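Local atomic coordinates of glucokinase (Streptomyces griseus, PDB entry 3VGL), a protein that probably catalyses the ATP-dependent phosphorylation of D-glucose to glucose 6-phosphate, releasing ADP, as a kinase of the ROK family. Residues 38-43 and 81-86; 114-119 and 306-311; 136-139 and 144-147; 275-280 and 288-293. One frame throughout, in Å; residues are numbered along the deposited sequence.

Contact 1. Residues 38-43 and 81-86; sequences EGIVDA and IDWRHE
Ile-40 reaches from helix 37-52 toward the turn at Ile-81 with two branches. Its CD1 methyl meets Ile-81 CG2 at 3.4 Å, closer than two methyl groups normally sit, while its CG2 lies 3.9 Å from Trp-83 CZ2. The division follows from the first torsion (chi1 -69°), which puts CG2 opposite the backbone N and leaves CG1, with CD1 beyond it, on the other branch. Ile-81 is itself packed from within its own segment: CG2 stands 3.6 Å above the indole plane of Trp-83, over the ring centre, so that one methyl is shared by an aliphatic and an aromatic neighbour. The inverse gamma turn centred on Asp-82 brings this about, its Trp-83 N to Ile-81 O bond of 2.9 Å folding the two side chains together. Val-41 CG2 adds a loose contact with Glu-86 OE1. Farther out, Leu-88 and Val-75 pack on Trp-83 and Pro-34 on Ile-40, surroundings that suit large apolar residues. The cluster joins a helix to the loop bearing Asn-80 of the glucose pocket, and the Ile-81 side chain lies about 7 Å from the bound glucose, so the packing sits close to the substrate site of this actin-like ATPase fold.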
loop_
_atom_site.group_PDB
_atom_site.type_symbol
_atom_site.label_atom_id
_atom_site.label_comp_id
_atom_site.label_asym_id
_atom_site.label_seq_id
_atom_site.Cartn_x
_atom_site.Cartn_y
_atom_site.Cartn_z
ATOM N N GLU A 38 34.983 9.134 -12.906
ATOM C CA GLU A 38 36.218 9.814 -13.301
ATOM C C GLU A 38 35.961 11.297 -13.602
ATOM O O GLU A 38 36.748 12.170 -13.213
ATOM C CB GLU A 38 36.879 9.097 -14.499
ATOM C CG GLU A 38 37.307 7.638 -14.220
ATOM C CD GLU A 38 36.138 6.636 -14.017
ATOM O OE1 GLU A 38 34.993 6.859 -14.506
ATOM O OE2 GLU A 38 36.382 5.595 -13.358
ATOM N N GLY A 39 34.852 11.578 -14.283
ATOM C CA GLY A 39 34.435 12.948 -14.546
ATOM C C GLY A 39 34.127 13.693 -13.261
ATOM O O GLY A 39 34.417 14.886 -13.147
ATOM N N ILE A 40 33.550 12.986 -12.287
ATOM C CA ILE A 40 33.283 13.587 -10.965
ATOM C C ILE A 40 34.575 13.973 -10.247
ATOM O O ILE A 40 34.655 15.050 -9.663
ATOM C CB ILE A 40 32.388 12.678 -10.061
ATOM C CG1 ILE A 40 30.971 12.624 -10.634
ATOM C CG2 ILE A 40 32.375 13.193 -8.593
ATOM C CD1 ILE A 40 30.126 11.475 -10.083
ATOM N N VAL A 41 35.596 13.118 -10.296
ATOM C CA VAL A 41 36.873 13.503 -9.682
ATOM C C VAL A 41 37.445 14.761 -10.345
ATOM O O VAL A 41 37.895 15.674 -9.649
ATOM C CB VAL A 41 37.904 12.346 -9.626
ATOM C CG1 VAL A 41 39.256 12.835 -9.064
ATOM C CG2 VAL A 41 37.374 11.185 -8.789
ATOM N N ASP A 42 37.382 14.836 -11.677
ATOM C CA ASP A 42 37.804 16.042 -12.403
ATOM C C ASP A 42 37.046 17.284 -11.926
ATOM O O ASP A 42 37.654 18.323 -11.689
ATOM C CB ASP A 42 37.595 15.894 -13.914
ATOM C CG ASP A 42 38.573 14.917 -14.569
ATOM O OD1 ASP A 42 39.596 14.540 -13.960
ATOM O OD2 ASP A 42 38.312 14.539 -15.724
ATOM N N ALA A 43 35.717 17.159 -11.795
ATOM C CA ALA A 43 34.861 18.257 -11.361
ATOM C C ALA A 43 35.141 18.677 -9.922
ATOM O O ALA A 43 35.085 19.862 -9.602
ATOM C CB ALA A 43 33.392 17.877 -11.521
ATOM N N ILE A 81 24.115 8.339 -8.341
ATOM C CA ILE A 81 25.440 8.656 -8.886
ATOM C C ILE A 81 26.125 7.298 -9.099
ATOM O O ILE A 81 25.935 6.382 -8.313
ATOM C CB ILE A 81 26.257 9.530 -7.894
ATOM C CG1 ILE A 81 25.621 10.915 -7.732
ATOM C CG2 ILE A 81 27.733 9.691 -8.360
ATOM C CD1 ILE A 81 26.170 11.682 -6.579
ATOM N N ASP A 82 26.973 7.185 -10.114
ATOM C CA ASP A 82 27.629 5.896 -10.390
ATOM C C ASP A 82 28.886 5.668 -9.527
ATOM O O ASP A 82 30.040 5.745 -9.995
ATOM C CB ASP A 82 27.908 5.745 -11.888
ATOM C CG ASP A 82 28.339 4.330 -12.274
ATOM O OD1 ASP A 82 27.973 3.343 -11.577
ATOM O OD2 ASP A 82 29.032 4.210 -13.302
ATOM N N TRP A 83 28.640 5.398 -8.252
ATOM C CA TRP A 83 29.689 5.099 -7.286
ATOM C C TRP A 83 29.434 3.705 -6.705
ATOM O O TRP A 83 28.360 3.434 -6.167
ATOM C CB TRP A 83 29.663 6.120 -6.145
ATOM C CG TRP A 83 30.345 7.466 -6.369
ATOM C CD1 TRP A 83 31.451 7.728 -7.131
ATOM C CD2 TRP A 83 29.984 8.718 -5.750
ATOM N NE1 TRP A 83 31.802 9.065 -7.030
ATOM C CE2 TRP A 83 30.912 9.692 -6.192
ATOM C CE3 TRP A 83 28.957 9.108 -4.880
ATOM C CZ2 TRP A 83 30.843 11.042 -5.788
ATOM C CZ3 TRP A 83 28.901 10.453 -4.461
ATOM C CH2 TRP A 83 29.833 11.394 -4.922
ATOM N N ARG A 84 30.428 2.823 -6.799
ATOM C CA ARG A 84 30.371 1.540 -6.108
ATOM C C ARG A 84 31.755 1.306 -5.513
ATOM O O ARG A 84 32.712 1.118 -6.260
ATOM C CB ARG A 84 29.999 0.392 -7.065
ATOM C CG ARG A 84 28.566 0.425 -7.634
ATOM C CD ARG A 84 27.527 0.128 -6.567
ATOM N NE ARG A 84 26.166 0.101 -7.095
ATOM C CZ ARG A 84 25.390 1.174 -7.234
ATOM N NH1 ARG A 84 25.841 2.389 -6.921
ATOM N NH2 ARG A 84 24.161 1.027 -7.718
ATOM N N HIS A 85 31.842 1.311 -4.180
ATOM C CA HIS A 85 33.116 1.155 -3.458
ATOM C C HIS A 85 34.167 2.123 -4.023
ATOM O O HIS A 85 35.316 1.743 -4.328
ATOM C CB HIS A 85 33.601 -0.315 -3.486
ATOM C CG HIS A 85 32.821 -1.243 -2.601
ATOM N ND1 HIS A 85 33.231 -2.532 -2.350
ATOM C CD2 HIS A 85 31.666 -1.082 -1.907
ATOM C CE1 HIS A 85 32.364 -3.130 -1.554
ATOM N NE2 HIS A 85 31.407 -2.270 -1.263
ATOM N N GLU A 86 33.770 3.388 -4.137
ATOM C CA GLU A 86 34.613 4.434 -4.709
ATOM C C GLU A 86 35.574 5.061 -3.672
ATOM O O GLU A 86 35.127 5.729 -2.735
ATOM C CB GLU A 86 33.724 5.517 -5.348
ATOM C CG GLU A 86 34.462 6.770 -5.871
ATOM C CD GLU A 86 35.167 6.539 -7.211
ATOM O OE1 GLU A 86 35.770 7.494 -7.745
ATOM O OE2 GLU A 86 35.101 5.402 -7.728
#

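Contact 2. Residues 114-119 and 306-311; sequences YRFGAG and AADLAR
Arg-115, Asp-308 and Arg-311 form a salt-bridge network between the C-terminal end of helix 105-116 and helix 301-311, with Asp-308 in the middle. Arg-115 NH1 comes to 2.8 Å from Asp-308 OD2; the guanidinium and carboxylate planes are 72° apart, so the two groups meet crosswise and not as a flat paired bridge. The other oxygen serves Arg-311, one helical turn on: Arg-311 NH2 donates to Asp-308 OD1 over 3.1 Å, nearly straight, in the guanidinium plane and on the anti lone pair. Asp-308 CG is set opposite its backbone N (chi1 -167°), which carries the carboxylate across to helix 105-116. There the edge of Phe-116 meets it, Phe-116 CZ lying 3.5 Å from Asp-308 OD1 with the ring perpendicular to the carboxylate. A phenyl ring suits this place because its slightly positive C-H edge can face the carboxylate; Arg-115 CB lies over one ring face. With a leucine in place of Asp-308, both arginines would probably be left without their shared counter-charge, and Trp-111 NE1, which also bonds to OD2, without its acceptor. Two guanidinium groups and an indole N-H around one buried carboxylate would be expected to favour its ionised form and compensate its burial.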
loop_
_atom_site.group_PDB
_atom_site.type_symbol
_atom_site.label_atom_id
_atom_site.label_comp_id
_atom_site.label_asym_id
_atom_site.label_seq_id
_atom_site.Cartn_x
_atom_site.Cartn_y
_atom_site.Cartn_z
ATOM N N TYR A 114 23.754 21.885 12.949
ATOM C CA TYR A 114 23.959 21.726 14.389
ATOM C C TYR A 114 24.952 22.786 14.904
ATOM O O TYR A 114 24.726 23.446 15.931
ATOM C CB TYR A 114 24.438 20.309 14.703
ATOM C CG TYR A 114 24.893 20.170 16.129
ATOM C CD1 TYR A 114 23.978 20.225 17.182
ATOM C CD2 TYR A 114 26.239 20.031 16.425
ATOM C CE1 TYR A 114 24.405 20.127 18.503
ATOM C CE2 TYR A 114 26.676 19.938 17.733
ATOM C CZ TYR A 114 25.756 19.981 18.763
ATOM O OH TYR A 114 26.207 19.889 20.056
ATOM N N ARG A 115 26.032 22.966 14.157
ATOM C CA ARG A 115 27.086 23.904 14.555
ATOM C C ARG A 115 26.747 25.378 14.298
ATOM O O ARG A 115 27.063 26.252 15.128
ATOM C CB ARG A 115 28.396 23.548 13.833
ATOM C CG ARG A 115 29.011 22.201 14.199
ATOM C CD ARG A 115 29.586 22.171 15.604
ATOM N NE ARG A 115 30.246 23.422 15.941
ATOM C CZ ARG A 115 31.520 23.708 15.689
ATOM N NH1 ARG A 115 32.320 22.823 15.090
ATOM N NH2 ARG A 115 31.988 24.894 16.036
ATOM N N PHE A 116 26.134 25.659 13.150
ATOM C CA PHE A 116 26.066 27.033 12.630
ATOM C C PHE A 116 24.659 27.456 12.228
ATOM O O PHE A 116 24.450 28.597 11.807
ATOM C CB PHE A 116 27.019 27.205 11.433
ATOM C CG PHE A 116 28.420 26.702 11.679
ATOM C CD1 PHE A 116 29.245 27.307 12.634
ATOM C CD2 PHE A 116 28.935 25.636 10.928
ATOM C CE1 PHE A 116 30.547 26.831 12.850
ATOM C CE2 PHE A 116 30.236 25.162 11.143
ATOM C CZ PHE A 116 31.041 25.766 12.108
ATOM N N GLY A 117 23.686 26.550 12.379
ATOM C CA GLY A 117 22.352 26.817 11.879
ATOM C C GLY A 117 21.227 26.534 12.860
ATOM O O GLY A 117 21.307 26.891 14.047
ATOM N N ALA A 118 20.186 25.874 12.356
ATOM C CA ALA A 118 18.933 25.695 13.095
ATOM C C ALA A 118 19.050 24.713 14.266
ATOM O O ALA A 118 18.147 24.651 15.104
ATOM C CB ALA A 118 17.790 25.266 12.126
ATOM N N GLY A 119 20.143 23.951 14.323
ATOM C CA GLY A 119 20.348 22.972 15.392
ATOM C C GLY A 119 21.117 23.505 16.592
ATOM O O GLY A 119 21.284 22.804 17.586
ATOM N N ALA A 306 30.578 19.840 5.766
ATOM C CA ALA A 306 31.708 19.060 5.272
ATOM C C ALA A 306 33.046 19.773 5.505
ATOM O O ALA A 306 34.013 19.141 5.928
ATOM C CB ALA A 306 31.531 18.721 3.792
ATOM N N ALA A 307 33.062 21.079 5.258
ATOM C CA ALA A 307 34.237 21.926 5.556
ATOM C C ALA A 307 34.596 21.812 7.031
ATOM O O ALA A 307 35.768 21.644 7.384
ATOM C CB ALA A 307 33.966 23.376 5.190
ATOM N N ASP A 308 33.590 21.895 7.902
ATOM C CA ASP A 308 33.874 21.871 9.322
ATOM C C ASP A 308 34.317 20.488 9.774
ATOM O O ASP A 308 35.173 20.374 10.635
ATOM C CB ASP A 308 32.702 22.383 10.155
ATOM C CG ASP A 308 33.093 22.658 11.591
ATOM O OD1 ASP A 308 33.832 23.648 11.859
ATOM O OD2 ASP A 308 32.695 21.877 12.466
ATOM N N LEU A 309 33.739 19.430 9.186
ATOM C CA LEU A 309 34.165 18.072 9.520
ATOM C C LEU A 309 35.616 17.801 9.070
ATOM O O LEU A 309 36.317 16.999 9.685
ATOM C CB LEU A 309 33.174 17.020 8.966
ATOM C CG LEU A 309 31.819 16.961 9.694
ATOM C CD1 LEU A 309 30.791 16.207 8.865
ATOM C CD2 LEU A 309 31.922 16.326 11.088
ATOM N N ALA A 310 36.065 18.487 8.022
ATOM C CA ALA A 310 37.460 18.385 7.584
ATOM C C ALA A 310 38.385 19.018 8.620
ATOM O O ALA A 310 39.469 18.503 8.879
ATOM C CB ALA A 310 37.653 19.040 6.219
ATOM N N ARG A 311 37.934 20.128 9.207
ATOM C CA ARG A 311 38.725 20.904 10.177
ATOM C C ARG A 311 38.908 20.140 11.484
ATOM O O ARG A 311 39.922 20.299 12.159
ATOM C CB ARG A 311 38.046 22.251 10.430
ATOM C CG ARG A 311 38.819 23.256 11.269
ATOM C CD ARG A 311 38.430 24.673 10.843
ATOM N NE ARG A 311 36.986 24.754 10.642
ATOM C CZ ARG A 311 36.378 25.489 9.712
ATOM N NH1 ARG A 311 37.092 26.250 8.872
ATOM N NH2 ARG A 311 35.045 25.444 9.625
#

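Contact 3. Residues 136-139 and 144-147; sequences GGII and LRRG. With NA (sodium ion), chain C.
Ile-138 and Ile-139 meet Leu-144 and Arg-145 where a short antiparallel hairpin, strands 134-140 and 143-144, forms one edge of a mixed sheet within the chain. The backbone part is spare. Arg-145 N donates to Ile-138 O at 2.9 Å, and Leu-144 CA makes a CA-H...O contact with the same oxygen. Ile-139 and Leu-144 form a non-hydrogen-bonded pair. Where a second direct bond between Ile-138 and Arg-145 might be expected, a water is inserted: it accepts from Ile-138 N and donates to Arg-145 O, so the strands are already parting here.

Apolar contacts lie on both faces. Ile-139 CD1 packs against Leu-144 CD1 at 4.0 Å on the face covered by Trp-111 of helix 105-116. On the other, Ile-138 CG2, placed opposite its backbone N by a chi1 of -63°, touches Arg-145 CB at 3.9 Å. The beta-branched isoleucines suit the extended strand, and the long aliphatic stem of Arg-145 can cross Ile-138 while its NH2 bonds to Ile-140 O, near Arg-145 of the second subunit.

Metal binding lies toward the start of strand 134-140. Asn-104 and Asn-107 supply side-chain oxygens to the sodium ion, and two waters add theirs. One of those waters also accepts a hydrogen bond from Gly-136 N. The carbonyl oxygen of the same glycine, Gly-136 O, coordinates the sodium ion at 2.3 Å.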
loop_
_atom_site.group_PDB
_atom_site.type_symbol
_atom_site.label_atom_id
_atom_site.label_comp_id
_atom_site.label_asym_id
_atom_site.label_seq_id
_atom_site.Cartn_x
_atom_site.Cartn_y
_atom_site.Cartn_z
ATOM N N GLY A 136 19.516 11.772 5.123
ATOM C CA GLY A 136 19.314 11.990 6.551
ATOM C C GLY A 136 20.613 12.281 7.292
ATOM O O GLY A 136 21.704 11.970 6.816
ATOM N N GLY A 137 20.482 12.850 8.481
ATOM C CA GLY A 137 21.629 13.064 9.360
ATOM C C GLY A 137 21.143 13.033 10.793
ATOM O O GLY A 137 20.067 13.546 11.108
ATOM N N ILE A 138 21.936 12.424 11.660
ATOM C CA ILE A 138 21.543 12.167 13.049
ATOM C C ILE A 138 22.528 12.843 13.996
ATOM O O ILE A 138 23.727 12.559 13.973
ATOM C CB ILE A 138 21.572 10.653 13.350
ATOM C CG1 ILE A 138 20.572 9.888 12.492
ATOM C CG2 ILE A 138 21.264 10.372 14.850
ATOM C CD1 ILE A 138 20.889 8.432 12.431
ATOM N N ILE A 139 22.017 13.741 14.828
ATOM C CA ILE A 139 22.783 14.261 15.972
ATOM C C ILE A 139 22.083 13.728 17.229
ATOM O O ILE A 139 20.907 14.032 17.474
ATOM C CB ILE A 139 22.796 15.793 16.030
ATOM C CG1 ILE A 139 23.341 16.424 14.742
ATOM C CG2 ILE A 139 23.580 16.266 17.283
ATOM C CD1 ILE A 139 24.780 16.114 14.416
ATOM N N LEU A 144 27.440 13.677 15.870
ATOM C CA LEU A 144 26.995 13.040 14.625
ATOM C C LEU A 144 27.105 11.521 14.749
ATOM O O LEU A 144 28.132 10.994 15.204
ATOM C CB LEU A 144 27.848 13.571 13.461
ATOM C CG LEU A 144 27.482 13.130 12.044
ATOM C CD1 LEU A 144 26.074 13.590 11.631
ATOM C CD2 LEU A 144 28.546 13.650 11.059
ATOM N N ARG A 145 26.034 10.810 14.371
ATOM C CA ARG A 145 26.019 9.359 14.478
ATOM C C ARG A 145 25.959 8.691 13.111
ATOM O O ARG A 145 24.951 8.771 12.406
ATOM C CB ARG A 145 24.839 8.880 15.328
ATOM C CG ARG A 145 24.719 9.555 16.689
ATOM C CD ARG A 145 25.894 9.219 17.603
ATOM N NE ARG A 145 25.775 9.946 18.860
ATOM C CZ ARG A 145 26.494 9.680 19.949
ATOM N NH1 ARG A 145 27.364 8.681 19.958
ATOM N NH2 ARG A 145 26.319 10.406 21.044
ATOM N N ARG A 146 27.040 8.004 12.768
ATOM C CA ARG A 146 27.189 7.372 11.461
ATOM C C ARG A 146 26.905 5.868 11.491
ATOM O O ARG A 146 26.839 5.227 10.444
ATOM C CB ARG A 146 28.603 7.651 10.898
ATOM C CG ARG A 146 28.946 9.134 10.774
ATOM C CD ARG A 146 30.424 9.260 10.495
ATOM N NE ARG A 146 30.939 10.625 10.603
ATOM C CZ ARG A 146 31.318 11.212 11.735
ATOM N NH1 ARG A 146 31.214 10.576 12.906
ATOM N NH2 ARG A 146 31.807 12.446 11.692
ATOM N N GLY A 147 26.743 5.307 12.691
ATOM C CA GLY A 147 26.492 3.883 12.878
ATOM C C GLY A 147 27.737 3.014 12.802
ATOM O O GLY A 147 28.844 3.519 12.570
HETATM NA NA NA C . 23.122 10.486 5.865
HETATM O O HOH W 1 21.751 10.264 3.880
HETATM O O HOH W 2 23.977 10.717 10.622
HETATM O O HOH W 3 24.079 8.304 5.287
#

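Contact 4. Residues 275-280 and 288-293; sequences KSFRRW and PHAQVL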
loop_
_atom_site.group_PDB
_atom_site.type_symbol
_atom_site.label_atom_id
_atom_site.label_comp_id
_atom_site.label_asym_id
_atom_site.label_seq_id
_atom_site.Cartn_x
_atom_site.Cartn_y
_atom_site.Cartn_z
ATOM N N LYS A 275 2.769 21.362 8.989
ATOM C CA LYS A 275 1.346 21.064 9.199
ATOM C C LYS A 275 1.085 19.566 8.990
ATOM O O LYS A 275 0.381 18.922 9.765
ATOM C CB LYS A 275 0.481 21.924 8.279
ATOM C CG LYS A 275 0.338 23.383 8.745
ATOM C CD LYS A 275 -0.307 24.234 7.675
ATOM C CE LYS A 275 -0.677 25.590 8.240
ATOM N NZ LYS A 275 -1.026 26.523 7.134
ATOM N N SER A 276 1.694 19.007 7.952
ATOM C CA SER A 276 1.569 17.572 7.712
ATOM C C SER A 276 2.150 16.719 8.855
ATOM O O SER A 276 1.527 15.757 9.305
ATOM C CB SER A 276 2.275 17.223 6.411
ATOM O OG SER A 276 2.198 15.817 6.213
ATOM N N PHE A 277 3.350 17.078 9.309
ATOM C CA PHE A 277 3.971 16.448 10.467
ATOM C C PHE A 277 3.004 16.414 11.651
ATOM O O PHE A 277 2.789 15.357 12.237
ATOM C CB PHE A 277 5.247 17.213 10.855
ATOM C CG PHE A 277 5.803 16.822 12.199
ATOM C CD1 PHE A 277 6.390 15.575 12.381
ATOM C CD2 PHE A 277 5.762 17.708 13.266
ATOM C CE1 PHE A 277 6.916 15.196 13.608
ATOM C CE2 PHE A 277 6.291 17.333 14.512
ATOM C CZ PHE A 277 6.874 16.084 14.675
ATOM N N ARG A 278 2.409 17.559 11.974
ATOM C CA ARG A 278 1.481 17.616 13.096
ATOM C C ARG A 278 0.236 16.752 12.900
ATOM O O ARG A 278 -0.280 16.190 13.882
ATOM C CB ARG A 278 1.110 19.053 13.460
ATOM C CG ARG A 278 2.279 19.861 14.017
ATOM C CD ARG A 278 2.830 19.316 15.349
ATOM N NE ARG A 278 1.772 19.172 16.363
ATOM C CZ ARG A 278 1.322 20.156 17.130
ATOM N NH1 ARG A 278 1.836 21.367 17.031
ATOM N NH2 ARG A 278 0.348 19.913 18.005
ATOM N N ARG A 279 -0.234 16.619 11.649
ATOM C CA ARG A 279 -1.378 15.740 11.376
ATOM C C ARG A 279 -1.048 14.274 11.563
ATOM O O ARG A 279 -1.882 13.512 12.045
ATOM C CB ARG A 279 -1.948 15.979 9.979
ATOM C CG ARG A 279 -2.830 17.219 9.943
ATOM C CD ARG A 279 -3.610 17.317 8.655
ATOM N NE ARG A 279 -2.892 18.171 7.721
ATOM C CZ ARG A 279 -2.105 17.722 6.757
ATOM N NH1 ARG A 279 -1.952 16.418 6.579
ATOM N NH2 ARG A 279 -1.476 18.577 5.976
ATOM N N TRP A 280 0.176 13.883 11.211
ATOM C CA TRP A 280 0.560 12.476 11.275
ATOM C C TRP A 280 1.150 12.013 12.604
ATOM O O TRP A 280 1.184 10.824 12.871
ATOM C CB TRP A 280 1.551 12.141 10.146
ATOM C CG TRP A 280 0.970 12.196 8.781
ATOM C CD1 TRP A 280 1.200 13.153 7.827
ATOM C CD2 TRP A 280 0.081 11.244 8.190
ATOM N NE1 TRP A 280 0.490 12.864 6.684
ATOM C CE2 TRP A 280 -0.199 11.692 6.882
ATOM C CE3 TRP A 280 -0.518 10.063 8.646
ATOM C CZ2 TRP A 280 -1.048 10.992 6.013
ATOM C CZ3 TRP A 280 -1.360 9.379 7.790
ATOM C CH2 TRP A 280 -1.614 9.845 6.488
ATOM N N PRO A 288 4.461 15.358 23.292
ATOM C CA PRO A 288 4.966 16.614 22.772
ATOM C C PRO A 288 5.427 16.538 21.309
ATOM O O PRO A 288 5.719 15.458 20.788
ATOM C CB PRO A 288 6.171 16.925 23.681
ATOM C CG PRO A 288 6.101 15.948 24.806
ATOM C CD PRO A 288 5.399 14.752 24.248
ATOM N N HIS A 289 5.476 17.690 20.667
ATOM C CA HIS A 289 5.905 17.740 19.264
ATOM C C HIS A 289 7.249 18.437 19.095
ATOM O O HIS A 289 7.521 19.478 19.692
ATOM C CB HIS A 289 4.849 18.409 18.393
ATOM C CG HIS A 289 4.444 19.767 18.869
ATOM N ND1 HIS A 289 3.372 19.964 19.712
ATOM C CD2 HIS A 289 4.980 20.992 18.644
ATOM C CE1 HIS A 289 3.259 21.254 19.981
ATOM N NE2 HIS A 289 4.218 21.899 19.342
ATOM N N ALA A 290 8.084 17.877 18.230
ATOM C CA ALA A 290 9.339 18.516 17.837
ATOM C C ALA A 290 9.066 19.760 17.020
ATOM O O ALA A 290 7.991 19.903 16.428
ATOM C CB ALA A 290 10.145 17.545 16.993
ATOM N N GLN A 291 10.047 20.660 16.990
ATOM C CA GLN A 291 10.049 21.749 16.027
ATOM C C GLN A 291 10.367 21.173 14.653
ATOM O O GLN A 291 11.043 20.132 14.534
ATOM C CB GLN A 291 11.110 22.786 16.377
ATOM C CG GLN A 291 10.830 23.454 17.722
ATOM C CD GLN A 291 11.943 24.383 18.108
ATOM O OE1 GLN A 291 12.194 25.358 17.426
ATOM N NE2 GLN A 291 12.618 24.079 19.211
ATOM N N VAL A 292 9.854 21.849 13.633
ATOM C CA VAL A 292 10.183 21.526 12.241
ATOM C C VAL A 292 10.709 22.816 11.638
ATOM O O VAL A 292 9.968 23.795 11.507
ATOM C CB VAL A 292 8.959 21.014 11.439
ATOM C CG1 VAL A 292 9.391 20.683 10.000
ATOM C CG2 VAL A 292 8.378 19.745 12.077
ATOM N N LEU A 293 11.987 22.802 11.281
ATOM C CA LEU A 293 12.703 24.037 10.912
ATOM C C LEU A 293 13.372 23.934 9.566
ATOM O O LEU A 293 13.886 22.878 9.201
ATOM C CB LEU A 293 13.780 24.369 11.953
ATOM C CG LEU A 293 13.294 24.467 13.405
ATOM C CD1 LEU A 293 14.485 24.566 14.343
ATOM C CD2 LEU A 293 12.357 25.652 13.570
#
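Phe-277 and Arg-278 lie near the C-terminal end of the helix in a beta-alpha-beta unit, strand 255-259, helix 267-280 and strand 291-294, and pack onto the last strand and its approach. Phe-277 does the buried work. Its ring, extended opposite the backbone N (chi1 168°), passes obliquely across Val-292, with Phe-277 CD2 3.5 Å from Val-292 CG2. Farther along the ring, Phe-277 CE2 lies 3.6 Å from Ala-290 O and its CZ 4.3 Å from Ala-290 CB. The small alanine leaves room for the phenyl ring, and the branched valine suits a strand position turned toward the helix. Phe-256 of the neighbouring strand and Leu-244 and Ala-248 of helix 227-251 also meet Phe-277. With an alanine in place of Phe-277, Val-292 CG2 would probably lose its aromatic partner and a gap is likely to open between helix and strand.

At the exposed border, Arg-278 bends at chi2 and chi3 to lay its guanidinium flat on His-289, with centres 3.5 Å apart and planes at 10°. Arg-278 NH1 stands over the imidazole, 3.3 Å from His-289 CE1. The nearby nitrogen pairs have poor angles and form no hydrogen bonds: this is face-to-face stacking. Such close parallel stacking beneath a cationic guanidinium would be expected to disfavour protonation of the histidine.

Overall arrangement
Contact 1 stands apart in the lobe beside the glucose cleft, its centre about 37 Å from that of contact 4, yet both are buried helix packings built on an aromatic ring and aliphatic methyls; only contact 4 adds an exposed cationic stack. Contacts 3 and 4 belong to one mixed sheet, at its two outer strands within the chain, 143-144 and 291-294. Contacts 1, 3 and 4 all have residues meeting the second subunit. Contact 2, partly buried and electrostatic, touches both 3 and 4: Leu-309 CD1 is 4.0 Å from Leu-144 CD2, and Ala-118 O 3.7 Å from Leu-293 CD1. Contact 3 differs in its backbone bond and bridging water, with the sodium site on one of its strands.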